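Long-range contacts in uncharacterized protein YobA (Bacillus subtilis subsp. subtilis str. 168, PDB 4QY7), which is of unknown function, a DUF3221-family protein whose chain adopts an OB-fold: residues S8-V13 against G67-V72; V14-E19 against V53-I58; N48-V53 against S80-A85; W73-K78 against T86-E91. All blocks are in the same frame, centred on the assembly; numbering follows the deposited sequence.

In the fold
Three contacts pair strands of one OB-fold sheet and interaction 2 pins a hairpin turn to it, the centres about 11 to 13 Å apart. Interaction 1 joins strand 7-16 to 69-74; interaction 2 sits where 7-16 ends and turns. Interaction 3 adds the edge strand 84-86 to 50-54, whose end interaction 2 also uses, the two sharing Val-53. From 84-86 the chain passes to 89-92, which interaction 4 pairs with 69-74, closing the barrel; Glu-91 N probably bonds to Lys-71 O (2.8 Å). Interactions 3 and 4 meet at Lys-78 N and Ser-84 O, 2.7 Å apart. No active site is known; a nonaethylene glycol near interaction 4 probably came from the crystallisation liquor.

Interaction 1 (S8-V13 against G67-V72); sequences SLVGYV and GEKIKV
Val-13 N donates to Glu-68 O at 2.8 Å, nearly straight at 172°, and Val-13 O accepts from Gly-67 N, also at 2.8 Å. From there the two strands run antiparallel, with reciprocal N-H to O bonds between Gly-11 and Ile-70 and again between Leu-9 and Val-72. Between these come the non-hydrogen-bonded pairs, Tyr-12 with Lys-69 and Val-10 with Lys-71.

On the face carrying those pairs, Lys-69 leaves its strand fully stretched, CG anti to the backbone N (chi1 -172°), and its chain runs across the Tyr-12 ring. Lys-69 CG lies over one face, 3.9 Å from the centroid of the Tyr-12 ring and toward the rim, a CH-pi contact. Beyond it a water ties the two ends together, accepting from Lys-69 NZ at 2.7 Å and bonding Tyr-12 OH at 2.6 Å in the ring plane. Val-10 CG1 flanks the same lysine, 3.8 Å from Lys-69 CE.

The other face is apolar. Leu-9 and Val-72 point the same way side by side, Leu-9 CG to Val-72 CG2 3.8 Å, and Val-13 CG2 reaches Ile-70 CD1 at 3.9 Å. Here Leu-23 of strand 20-24 packs against Val-13, Ile-70 and Val-72. In the sheet, strand 20-24 borders 7-16 on its far side, through a backbone bond of Tyr-12 with Ile-24, while strand 89-92 borders 69-74.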
loop_
_atom_site.group_PDB
_atom_site.type_symbol
_atom_site.label_atom_id
_atom_site.label_comp_id
_atom_site.label_asym_id
_atom_site.label_seq_id
_atom_site.Cartn_x
_atom_site.Cartn_y
_atom_site.Cartn_z
ATOM N N SER A 8 3.599 10.064 4.561
ATOM C CA SER A 8 2.560 9.567 3.667
ATOM C C SER A 8 3.141 9.113 2.347
ATOM O O SER A 8 4.231 9.555 1.948
ATOM C CB SER A 8 1.521 10.652 3.384
ATOM O OG SER A 8 2.062 11.759 2.665
ATOM N N LEU A 9 2.397 8.248 1.657
ATOM C CA LEU A 9 2.769 7.850 0.303
ATOM C C LEU A 9 1.547 7.441 -0.465
ATOM O O LEU A 9 0.536 7.071 0.138
ATOM C CB LEU A 9 3.846 6.748 0.292
ATOM C CG LEU A 9 3.488 5.409 0.910
ATOM C CD1 LEU A 9 2.842 4.489 -0.141
ATOM C CD2 LEU A 9 4.759 4.682 1.436
ATOM N N VAL A 10 1.649 7.470 -1.798
ATOM C CA VAL A 10 0.539 7.153 -2.680
ATOM C C VAL A 10 0.841 5.907 -3.462
ATOM O O VAL A 10 1.973 5.697 -3.895
ATOM C CB VAL A 10 0.313 8.353 -3.647
ATOM C CG1 VAL A 10 -0.655 7.967 -4.780
ATOM C CG2 VAL A 10 -0.199 9.577 -2.880
ATOM N N GLY A 11 -0.184 5.085 -3.650
ATOM C CA GLY A 11 0.004 3.867 -4.442
ATOM C C GLY A 11 -1.309 3.257 -4.830
ATOM O O GLY A 11 -2.359 3.717 -4.391
ATOM N N TYR A 12 -1.240 2.258 -5.683
ATOM C CA TYR A 12 -2.427 1.556 -6.173
ATOM C C TYR A 12 -2.562 0.226 -5.493
ATOM O O TYR A 12 -1.586 -0.527 -5.475
ATOM C CB TYR A 12 -2.350 1.325 -7.696
ATOM C CG TYR A 12 -2.313 2.599 -8.498
ATOM C CD1 TYR A 12 -1.121 3.303 -8.667
ATOM C CD2 TYR A 12 -3.480 3.175 -8.975
ATOM C CE1 TYR A 12 -1.085 4.513 -9.355
ATOM C CE2 TYR A 12 -3.452 4.372 -9.699
ATOM C CZ TYR A 12 -2.251 5.039 -9.869
ATOM O OH TYR A 12 -2.176 6.233 -10.569
ATOM N N VAL A 13 -3.764 -0.124 -5.033
ATOM C CA VAL A 13 -3.991 -1.404 -4.342
ATOM C C VAL A 13 -4.023 -2.526 -5.354
ATOM O O VAL A 13 -4.921 -2.528 -6.168
ATOM C CB VAL A 13 -5.308 -1.394 -3.529
ATOM C CG1 VAL A 13 -5.548 -2.734 -2.809
ATOM C CG2 VAL A 13 -5.326 -0.242 -2.522
ATOM N N GLY A 67 -7.432 -2.033 -7.232
ATOM C CA GLY A 67 -7.642 -1.020 -8.258
ATOM C C GLY A 67 -7.788 0.381 -7.728
ATOM O O GLY A 67 -7.668 1.340 -8.499
ATOM N N GLU A 68 -8.035 0.539 -6.421
ATOM C CA GLU A 68 -8.115 1.867 -5.844
ATOM C C GLU A 68 -6.745 2.505 -5.752
ATOM O O GLU A 68 -5.773 1.842 -5.373
ATOM C CB GLU A 68 -8.725 1.819 -4.436
ATOM C CG GLU A 68 -10.202 1.412 -4.433
ATOM C CD GLU A 68 -11.197 2.397 -5.012
ATOM O OE1 GLU A 68 -10.830 3.570 -5.248
ATOM O OE2 GLU A 68 -12.371 2.000 -5.184
ATOM N N LYS A 69 -6.687 3.812 -6.038
ATOM C CA LYS A 69 -5.495 4.622 -5.813
ATOM C C LYS A 69 -5.689 5.269 -4.440
ATOM O O LYS A 69 -6.744 5.861 -4.182
ATOM C CB LYS A 69 -5.343 5.680 -6.904
ATOM C CG LYS A 69 -4.022 6.429 -6.817
ATOM C CD LYS A 69 -4.050 7.590 -7.805
ATOM C CE LYS A 69 -2.711 8.279 -7.920
ATOM N NZ LYS A 69 -2.699 9.230 -9.065
ATOM N N ILE A 70 -4.718 5.127 -3.549
ATOM C CA ILE A 70 -4.877 5.670 -2.201
ATOM C C ILE A 70 -3.646 6.411 -1.735
ATOM O O ILE A 70 -2.531 6.189 -2.232
ATOM C CB ILE A 70 -5.187 4.520 -1.177
ATOM C CG1 ILE A 70 -3.961 3.573 -0.998
ATOM C CG2 ILE A 70 -6.421 3.691 -1.621
ATOM C CD1 ILE A 70 -4.192 2.468 0.064
ATOM N N LYS A 71 -3.864 7.254 -0.737
ATOM C CA LYS A 71 -2.805 7.889 0.037
ATOM C C LYS A 71 -2.855 7.260 1.412
ATOM O O LYS A 71 -3.939 7.191 1.995
ATOM C CB LYS A 71 -3.027 9.387 0.131
ATOM C CG LYS A 71 -1.852 10.116 0.774
ATOM C CD LYS A 71 -2.012 11.618 0.517
ATOM C CE LYS A 71 -0.895 12.439 1.057
ATOM N NZ LYS A 71 -1.207 13.895 0.921
ATOM N N VAL A 72 -1.715 6.821 1.957
ATOM C CA VAL A 72 -1.679 6.229 3.301
ATOM C C VAL A 72 -0.820 7.091 4.183
ATOM O O VAL A 72 0.126 7.730 3.657
ATOM C CB VAL A 72 -1.168 4.767 3.301
ATOM C CG1 VAL A 72 -2.088 3.879 2.444
ATOM C CG2 VAL A 72 0.287 4.672 2.806
HETATM O O HOH W 1 -3.167 8.336 -11.620
#

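Interaction 2 (V14-E19 against V53-I58); sequences VLKDNE and VGLSEI
Leu-55 N donates to Glu-19 O at 2.9 Å, the one direct hydrogen bond between 14-19 and 53-58. The N-H points almost straight at the oxygen (176°), yet it arrives from above the carbonyl plane, 39° out of it. A water takes up the same oxygen, donating to Glu-19 O at 2.7 Å and to Glu-19 OE1 at 2.6 Å. It also accepts from Ser-56 OG, though that distance is so short that its detail is doubtful, and the serine is modelled in two conformers. The Glu-19 chain bends back at chi2 (-54°), which brings its carboxylate round to this water although CB starts out away from Leu-55.

The Leu-55 side chain starts out toward 14-19. Its CD1 branch comes within 3.8 Å of Asp-17 O and meets Lys-16 CE at 4.0 Å, the lysine crossing it at about a right angle. Lys-16 NZ goes on to Thr-61 OG1, and the leucine itself packs on Leu-64 and Ile-87.

The second shell fixes both backbones. Asp-17 OD1 accepts from Glu-19 N at 2.8 Å, forming an Asx turn, and takes Arg-20 N as well. On the other side Ile-58 N closes a type I turn onto Leu-55 O. The arrangement is a beta hairpin, 7-16 into 20-24, bulged where Val-14 and Leu-15 face Ile-22; the turn of this hairpin is pinned to the end of strand 50-54, the third strand in an OB-fold meander.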
loop_
_atom_site.group_PDB
_atom_site.type_symbol
_atom_site.label_atom_id
_atom_site.label_comp_id
_atom_site.label_asym_id
_atom_site.label_seq_id
_atom_site.Cartn_x
_atom_site.Cartn_y
_atom_site.Cartn_z
ATOM N N VAL A 14 -3.085 -3.478 -5.295
ATOM C CA VAL A 14 -3.056 -4.627 -6.228
ATOM C C VAL A 14 -3.525 -5.899 -5.531
ATOM O O VAL A 14 -4.163 -6.741 -6.169
ATOM C CB VAL A 14 -1.692 -4.860 -6.935
ATOM C CG1 VAL A 14 -1.475 -3.824 -8.029
ATOM C CG2 VAL A 14 -0.518 -4.887 -5.963
ATOM N N LEU A 15 -3.234 -6.050 -4.234
ATOM C CA LEU A 15 -3.698 -7.187 -3.430
ATOM C C LEU A 15 -4.185 -6.669 -2.093
ATOM O O LEU A 15 -3.607 -5.731 -1.553
ATOM C CB LEU A 15 -2.580 -8.208 -3.208
ATOM C CG LEU A 15 -2.028 -8.907 -4.448
ATOM C CD1 LEU A 15 -0.640 -9.476 -4.174
ATOM C CD2 LEU A 15 -2.982 -10.016 -4.921
ATOM N N LYS A 16 -5.253 -7.251 -1.554
ATOM C CA LYS A 16 -5.778 -6.808 -0.262
ATOM C C LYS A 16 -6.397 -7.994 0.418
ATOM O O LYS A 16 -7.193 -8.700 -0.205
ATOM C CB LYS A 16 -6.829 -5.685 -0.435
ATOM C CG LYS A 16 -7.254 -5.032 0.912
ATOM C CD LYS A 16 -8.564 -5.629 1.455
ATOM C CE LYS A 16 -8.951 -5.063 2.794
ATOM N NZ LYS A 16 -10.336 -5.483 3.184
ATOM N N ASP A 17 -5.996 -8.251 1.656
ATOM C CA ASP A 17 -6.606 -9.287 2.484
ATOM C C ASP A 17 -6.934 -8.607 3.796
ATOM O O ASP A 17 -6.770 -7.391 3.898
ATOM C CB ASP A 17 -5.718 -10.533 2.582
ATOM C CG ASP A 17 -4.408 -10.411 3.330
ATOM O OD1 ASP A 17 -4.319 -9.567 4.257
ATOM O OD2 ASP A 17 -3.503 -11.233 3.070
ATOM N N ASN A 18 -7.410 -9.353 4.795
ATOM C CA ASN A 18 -7.825 -8.708 6.038
ATOM C C ASN A 18 -6.674 -8.072 6.805
ATOM O O ASN A 18 -6.927 -7.122 7.540
ATOM C CB ASN A 18 -8.546 -9.689 6.956
ATOM C CG ASN A 18 -9.825 -10.213 6.355
ATOM O OD1 ASN A 18 -10.706 -9.454 5.930
ATOM N ND2 ASN A 18 -9.925 -11.512 6.218
ATOM N N GLU A 19 -5.424 -8.546 6.642
ATOM C CA GLU A 19 -4.314 -7.981 7.419
ATOM C C GLU A 19 -3.445 -6.978 6.704
ATOM O O GLU A 19 -2.812 -6.175 7.375
ATOM C CB GLU A 19 -3.377 -9.130 7.884
ATOM C CG GLU A 19 -4.032 -10.137 8.821
ATOM C CD GLU A 19 -4.681 -9.535 10.057
ATOM O OE1 GLU A 19 -4.223 -8.458 10.507
ATOM O OE2 GLU A 19 -5.660 -10.130 10.562
ATOM N N VAL A 53 1.304 -2.484 3.215
ATOM C CA VAL A 53 0.717 -1.697 4.287
ATOM C C VAL A 53 -0.089 -2.611 5.214
ATOM O O VAL A 53 -0.968 -3.339 4.775
ATOM C CB VAL A 53 -0.110 -0.484 3.808
ATOM C CG1 VAL A 53 0.798 0.533 3.088
ATOM C CG2 VAL A 53 -1.278 -0.890 2.908
ATOM N N GLY A 54 0.289 -2.633 6.475
ATOM C CA GLY A 54 -0.432 -3.389 7.475
ATOM C C GLY A 54 -1.699 -2.645 7.849
ATOM O O GLY A 54 -1.653 -1.440 8.124
ATOM N N LEU A 55 -2.830 -3.361 7.902
ATOM C CA LEU A 55 -4.138 -2.748 8.182
ATOM C C LEU A 55 -4.699 -3.015 9.600
ATOM O O LEU A 55 -5.846 -2.611 9.858
ATOM C CB LEU A 55 -5.132 -3.316 7.143
ATOM C CG LEU A 55 -4.761 -3.098 5.664
ATOM C CD1 LEU A 55 -5.712 -3.853 4.751
ATOM C CD2 LEU A 55 -4.698 -1.611 5.324
ATOM N N SER A 56 -3.909 -3.610 10.519
ATOM C CA SER A 56 -4.372 -3.936 11.880
ATOM C C SER A 56 -4.973 -2.758 12.634
ATOM O O SER A 56 -5.847 -2.967 13.477
ATOM C CB SER A 56 -3.221 -4.475 12.720
ATOM O OG SER A 56 -2.657 -5.629 12.125
ATOM N N GLU A 57 -4.467 -1.538 12.399
ATOM C CA GLU A 57 -4.927 -0.366 13.131
ATOM C C GLU A 57 -6.126 0.329 12.512
ATOM O O GLU A 57 -6.685 1.168 13.194
ATOM C CB GLU A 57 -3.782 0.655 13.298
ATOM C CG GLU A 57 -2.637 0.143 14.147
ATOM C CD GLU A 57 -3.034 -0.062 15.593
ATOM O OE1 GLU A 57 -3.326 0.945 16.277
ATOM O OE2 GLU A 57 -3.117 -1.235 16.025
ATOM N N ILE A 58 -6.567 -0.036 11.295
ATOM C CA ILE A 58 -7.711 0.601 10.660
ATOM C C ILE A 58 -8.964 -0.110 11.127
ATOM O O ILE A 58 -9.033 -1.334 11.034
ATOM C CB ILE A 58 -7.603 0.585 9.118
ATOM C CG1 ILE A 58 -6.252 1.172 8.602
ATOM C CG2 ILE A 58 -8.796 1.321 8.526
ATOM C CD1 ILE A 58 -5.988 2.624 8.915
HETATM O O HOH W 2 -2.423 -6.695 9.968
#

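Interaction 3 (N48-V53 against S80-A85); sequences NNIVIV and SNPPSA
Ile-52 provides both direct hydrogen bonds of this contact. Its N donates to Pro-83 O at 3.0 Å and its O accepts from Ala-85 N at 3.0 Å, so it bonds to the residues before and after its parallel partner Ser-84. Weaker CA-H...O contacts fill in between, the shortest from Ser-84 CA to Ile-52 O at 3.1 Å.

Apolar contact gathers on Ile-50 and Pro-82. The Pro-82 ring, brought in by a cis peptide bond, lies alongside Ile-50 with both pointing the same way, Pro-82 CG 3.8 Å from Ile-50 CG2. With chi1 at -66°, that CG2 branch stands anti to the Ile-50 backbone N, where it meets the ring. Pro-82 CB also sits 3.4 Å from Ile-50 O, and Ile-52 CD1 approaches the same ring from further along. Met-43 of helix 39-45 touches both Ile-50 and Pro-82.

Two serines of the loop hold the Pro-82 carbonyl. Ser-84 OG, at chi1 48°, donates to Ser-80 OG at 2.6 Å, and Ser-80 OG in turn donates to Pro-82 O at 2.7 Å. This chain of two bonds ties the loop across its cis proline. At the outer end a water links the two asparagines, donating to Asn-48 OD1 and accepting a longer bond from Asn-81 ND2.

Strands 50-54 and 84-86 thus make the parallel pairing of strands three and five that is characteristic of the OB-fold.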
loop_
_atom_site.group_PDB
_atom_site.type_symbol
_atom_site.label_atom_id
_atom_site.label_comp_id
_atom_site.label_asym_id
_atom_site.label_seq_id
_atom_site.Cartn_x
_atom_site.Cartn_y
_atom_site.Cartn_z
ATOM N N ASN A 48 11.288 -2.559 -6.102
ATOM C CA ASN A 48 11.549 -1.195 -5.617
ATOM C C ASN A 48 10.376 -0.248 -5.911
ATOM O O ASN A 48 10.535 0.952 -5.706
ATOM C CB ASN A 48 12.852 -0.607 -6.176
ATOM C CG ASN A 48 14.022 -1.515 -5.952
ATOM O OD1 ASN A 48 14.085 -2.235 -4.945
ATOM N ND2 ASN A 48 14.958 -1.530 -6.890
ATOM N N ASN A 49 9.196 -0.767 -6.348
ATOM C CA ASN A 49 8.021 0.082 -6.567
ATOM C C ASN A 49 6.792 -0.571 -5.870
ATOM O O ASN A 49 5.675 -0.492 -6.372
ATOM C CB ASN A 49 7.775 0.282 -8.059
ATOM C CG ASN A 49 8.700 1.315 -8.644
ATOM O OD1 ASN A 49 9.693 0.990 -9.289
ATOM N ND2 ASN A 49 8.424 2.580 -8.366
ATOM N N ILE A 50 7.030 -1.244 -4.740
ATOM C CA ILE A 50 6.012 -1.943 -3.967
ATOM C C ILE A 50 6.120 -1.525 -2.530
ATOM O O ILE A 50 7.240 -1.363 -2.011
ATOM C CB ILE A 50 6.197 -3.486 -4.025
ATOM C CG1 ILE A 50 5.969 -4.033 -5.406
ATOM C CG2 ILE A 50 5.300 -4.244 -2.999
ATOM C CD1 ILE A 50 6.889 -5.107 -5.641
ATOM N N VAL A 51 4.977 -1.394 -1.867
ATOM C CA VAL A 51 4.895 -1.108 -0.439
ATOM C C VAL A 51 3.864 -2.053 0.148
ATOM O O VAL A 51 2.782 -2.216 -0.463
ATOM C CB VAL A 51 4.514 0.359 -0.129
ATOM C CG1 VAL A 51 4.544 0.613 1.382
ATOM C CG2 VAL A 51 5.435 1.338 -0.867
ATOM N N ILE A 52 4.139 -2.629 1.312
ATOM C CA ILE A 52 3.179 -3.483 1.983
ATOM C C ILE A 52 2.616 -2.650 3.122
ATOM O O ILE A 52 3.396 -2.150 3.911
ATOM C CB ILE A 52 3.877 -4.778 2.454
ATOM C CG1 ILE A 52 4.348 -5.579 1.203
ATOM C CG2 ILE A 52 2.911 -5.606 3.331
ATOM C CD1 ILE A 52 5.250 -6.565 1.434
ATOM N N VAL A 53 1.304 -2.484 3.215
ATOM C CA VAL A 53 0.717 -1.697 4.287
ATOM C C VAL A 53 -0.089 -2.611 5.214
ATOM O O VAL A 53 -0.968 -3.339 4.775
ATOM C CB VAL A 53 -0.110 -0.484 3.808
ATOM C CG1 VAL A 53 0.798 0.533 3.088
ATOM C CG2 VAL A 53 -1.278 -0.890 2.908
ATOM N N SER A 80 12.462 -3.509 5.816
ATOM C CA SER A 80 12.114 -4.649 5.006
ATOM C C SER A 80 12.228 -4.277 3.531
ATOM O O SER A 80 12.244 -3.088 3.186
ATOM C CB SER A 80 10.682 -5.089 5.335
ATOM O OG SER A 80 9.717 -4.119 4.947
ATOM N N ASN A 81 12.328 -5.291 2.692
ATOM C CA ASN A 81 12.359 -5.112 1.230
ATOM C C ASN A 81 11.371 -6.095 0.631
ATOM O O ASN A 81 11.624 -7.292 0.661
ATOM C CB ASN A 81 13.762 -5.333 0.685
ATOM C CG ASN A 81 13.879 -4.983 -0.781
ATOM O OD1 ASN A 81 12.875 -4.783 -1.478
ATOM N ND2 ASN A 81 15.108 -4.896 -1.277
ATOM N N PRO A 82 10.247 -5.640 0.087
ATOM C CA PRO A 82 9.800 -4.243 -0.032
ATOM C C PRO A 82 9.558 -3.573 1.313
ATOM O O PRO A 82 9.271 -4.248 2.300
ATOM C CB PRO A 82 8.454 -4.343 -0.773
ATOM C CG PRO A 82 8.381 -5.691 -1.327
ATOM C CD PRO A 82 9.280 -6.576 -0.505
ATOM N N PRO A 83 9.590 -2.240 1.349
ATOM C CA PRO A 83 9.264 -1.557 2.595
ATOM C C PRO A 83 7.845 -1.868 3.022
ATOM O O PRO A 83 6.983 -2.192 2.195
ATOM C CB PRO A 83 9.428 -0.057 2.277
ATOM C CG PRO A 83 9.655 0.049 0.855
ATOM C CD PRO A 83 9.856 -1.305 0.241
ATOM N N SER A 84 7.619 -1.815 4.301
ATOM C CA SER A 84 6.324 -2.072 4.868
ATOM C C SER A 84 6.049 -1.101 5.985
ATOM O O SER A 84 6.990 -0.526 6.561
ATOM C CB SER A 84 6.247 -3.506 5.367
ATOM O OG SER A 84 7.392 -3.801 6.150
ATOM N N ALA A 85 4.766 -0.838 6.235
ATOM C CA ALA A 85 4.437 0.056 7.336
ATOM C C ALA A 85 3.072 -0.224 7.858
ATOM O O ALA A 85 2.175 -0.548 7.065
ATOM C CB ALA A 85 4.506 1.508 6.871
HETATM O O HOH W 3 15.068 -4.697 -4.482
#

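Interaction 4 (W73-K78 against T86-E91); sequences WFHTRK and TIQKYE
The Trp-73 indole has Lys-89 bent over one face and Glu-91 at its edge. Lys-89 CE is 4.0 Å from the centroid of the six-membered ring, a CH-pi contact, and the chain's bend at chi3 (77°) carries the ammonium on over the same ring. Lys-89 NZ stands 4.9 Å from that centroid, only 13° off the normal, a cation-pi contact; it also has a weak hydrogen bond to a bound nonaethylene glycol. In the ring plane sits Glu-91 N, with Glu-91 CB near it, 3.7 Å from Trp-73 CZ3.

The Phe-74 ring meets Thr-76 CA and Arg-77 NH1 at its edge, while its CZ lies over the face of the Arg-77 guanidinium, whose NH1 is bonded to Gln-7 OE1. The His-75 ring and the Gln-88 amide are turned 41° apart, with His-75 CD2 3.8 Å from Gln-88 NE2.

Two backbone bonds hold the segments together: Trp-73 N to Lys-89 O at 3.0 Å and Gln-88 N to Trp-73 O at 2.8 Å. Past this point water takes over. One water accepts from His-75 N at 2.9 Å and from Gln-88 NE2; another bridges Thr-76 O and Thr-86 N.

Further along, the backbones of Lys-78 and Ser-84 are bonded again. The pattern is consistent with the broken fifth strand of an OB-fold, whose first half (84-86) pairs with the third strand and whose second half (89-92) pairs with the fourth, closing the barrel.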
loop_
_atom_site.group_PDB
_atom_site.type_symbol
_atom_site.label_atom_id
_atom_site.label_comp_id
_atom_site.label_asym_id
_atom_site.label_seq_id
_atom_site.Cartn_x
_atom_site.Cartn_y
_atom_site.Cartn_z
ATOM N N TRP A 73 -1.095 7.057 5.502
ATOM C CA TRP A 73 -0.326 7.797 6.508
ATOM C C TRP A 73 0.233 6.841 7.519
ATOM O O TRP A 73 -0.454 5.885 7.916
ATOM C CB TRP A 73 -1.161 8.855 7.226
ATOM C CG TRP A 73 -1.387 10.075 6.408
ATOM C CD1 TRP A 73 -0.645 11.220 6.413
ATOM C CD2 TRP A 73 -2.408 10.260 5.436
ATOM N NE1 TRP A 73 -1.150 12.111 5.498
ATOM C CE2 TRP A 73 -2.250 11.558 4.902
ATOM C CE3 TRP A 73 -3.469 9.465 4.978
ATOM C CZ2 TRP A 73 -3.103 12.070 3.927
ATOM C CZ3 TRP A 73 -4.302 9.968 3.997
ATOM C CH2 TRP A 73 -4.126 11.260 3.492
ATOM N N PHE A 74 1.503 7.068 7.929
ATOM C CA PHE A 74 2.163 6.153 8.851
ATOM C C PHE A 74 3.301 6.854 9.566
ATOM O O PHE A 74 3.757 7.896 9.095
ATOM C CB PHE A 74 2.709 4.932 8.070
ATOM C CG PHE A 74 3.661 5.313 6.958
ATOM C CD1 PHE A 74 3.190 5.625 5.683
ATOM C CD2 PHE A 74 5.037 5.306 7.163
ATOM C CE1 PHE A 74 4.071 6.051 4.684
ATOM C CE2 PHE A 74 5.908 5.712 6.159
ATOM C CZ PHE A 74 5.422 6.043 4.908
ATOM N N HIS A 75 3.757 6.309 10.686
ATOM C CA HIS A 75 4.862 6.940 11.413
ATOM C C HIS A 75 6.214 6.596 10.774
ATOM O O HIS A 75 7.014 7.501 10.494
ATOM C CB HIS A 75 4.847 6.528 12.882
ATOM C CG HIS A 75 3.625 7.016 13.582
ATOM N ND1 HIS A 75 3.410 8.378 13.806
ATOM C CD2 HIS A 75 2.549 6.328 14.019
ATOM C CE1 HIS A 75 2.230 8.459 14.395
ATOM N NE2 HIS A 75 1.677 7.250 14.555
ATOM N N THR A 76 6.482 5.303 10.568
ATOM C CA THR A 76 7.765 4.860 10.016
ATOM C C THR A 76 7.662 3.625 9.180
ATOM O O THR A 76 6.709 2.859 9.319
ATOM C CB THR A 76 8.740 4.575 11.181
ATOM O OG1 THR A 76 10.051 4.363 10.649
ATOM C CG2 THR A 76 8.344 3.355 12.000
ATOM N N ARG A 77 8.670 3.417 8.321
ATOM C CA ARG A 77 8.781 2.217 7.510
ATOM C C ARG A 77 9.536 1.196 8.298
ATOM O O ARG A 77 10.533 1.523 8.957
ATOM C CB ARG A 77 9.537 2.424 6.177
ATOM C CG ARG A 77 8.819 3.217 5.091
ATOM C CD ARG A 77 9.829 3.645 4.016
ATOM N NE ARG A 77 9.206 4.517 3.001
ATOM C CZ ARG A 77 8.901 5.799 3.185
ATOM N NH1 ARG A 77 9.136 6.389 4.355
ATOM N NH2 ARG A 77 8.323 6.498 2.212
ATOM N N LYS A 78 9.135 -0.048 8.174
ATOM C CA LYS A 78 9.896 -1.149 8.761
ATOM C C LYS A 78 11.101 -1.399 7.881
ATOM O O LYS A 78 11.076 -1.050 6.693
ATOM C CB LYS A 78 9.038 -2.415 8.854
ATOM C CG LYS A 78 7.886 -2.267 9.841
ATOM C CD LYS A 78 6.652 -3.039 9.419
ATOM C CE LYS A 78 5.471 -2.791 10.331
ATOM N NZ LYS A 78 5.776 -3.108 11.748
ATOM N N THR A 86 2.886 -0.047 9.175
ATOM C CA THR A 86 1.542 -0.125 9.778
ATOM C C THR A 86 0.894 1.221 9.547
ATOM O O THR A 86 1.474 2.210 9.980
ATOM C CB THR A 86 1.638 -0.390 11.264
ATOM O OG1 THR A 86 2.385 -1.585 11.456
ATOM C CG2 THR A 86 0.256 -0.504 11.910
ATOM N N ILE A 87 -0.250 1.303 8.871
ATOM C CA ILE A 87 -0.792 2.624 8.551
ATOM C C ILE A 87 -1.837 3.038 9.551
ATOM O O ILE A 87 -2.478 2.181 10.165
ATOM C CB ILE A 87 -1.328 2.705 7.105
ATOM C CG1 ILE A 87 -2.491 1.697 6.844
ATOM C CG2 ILE A 87 -0.159 2.447 6.118
ATOM C CD1 ILE A 87 -3.357 2.023 5.593
ATOM N N GLN A 88 -1.968 4.348 9.761
ATOM C CA GLN A 88 -2.937 4.912 10.709
ATOM C C GLN A 88 -4.170 5.433 9.994
ATOM O O GLN A 88 -5.217 5.610 10.615
ATOM C CB GLN A 88 -2.304 6.068 11.505
ATOM C CG GLN A 88 -1.011 5.709 12.242
ATOM C CD GLN A 88 -1.183 4.597 13.248
ATOM O OE1 GLN A 88 -2.212 4.492 13.923
ATOM N NE2 GLN A 88 -0.170 3.754 13.395
ATOM N N LYS A 89 -4.055 5.709 8.682
ATOM C CA LYS A 89 -5.167 6.244 7.947
ATOM C C LYS A 89 -4.943 6.076 6.482
ATOM O O LYS A 89 -3.803 5.941 6.023
ATOM C CB LYS A 89 -5.261 7.751 8.283
ATOM C CG LYS A 89 -6.302 8.561 7.495
ATOM C CD LYS A 89 -6.513 9.946 8.103
ATOM C CE LYS A 89 -5.405 10.922 7.789
ATOM N NZ LYS A 89 -5.469 12.118 8.671
ATOM N N TYR A 90 -6.022 6.052 5.718
ATOM C CA TYR A 90 -5.867 6.109 4.272
ATOM C C TYR A 90 -6.979 6.939 3.691
ATOM O O TYR A 90 -8.032 7.137 4.316
ATOM C CB TYR A 90 -5.794 4.746 3.571
ATOM C CG TYR A 90 -7.052 3.921 3.723
ATOM C CD1 TYR A 90 -8.090 4.022 2.807
ATOM C CD2 TYR A 90 -7.151 2.946 4.709
ATOM C CE1 TYR A 90 -9.263 3.283 2.964
ATOM C CE2 TYR A 90 -8.289 2.160 4.837
ATOM C CZ TYR A 90 -9.346 2.335 3.971
ATOM O OH TYR A 90 -10.448 1.543 4.144
ATOM N N GLU A 91 -6.706 7.449 2.494
ATOM C CA GLU A 91 -7.669 8.249 1.747
ATOM C C GLU A 91 -7.770 7.720 0.339
ATOM O O GLU A 91 -6.748 7.440 -0.274
ATOM C CB GLU A 91 -7.263 9.724 1.741
ATOM C CG GLU A 91 -8.284 10.605 1.044
ATOM C CD GLU A 91 -8.103 12.087 1.277
ATOM O OE1 GLU A 91 -6.943 12.552 1.241
ATOM O OE2 GLU A 91 -9.124 12.786 1.474
HETATM O O HOH W 4 2.163 4.058 11.560
HETATM O O HOH W 5 5.230 0.940 10.599
HETATM O O HOH W 6 4.313 -0.808 13.567
#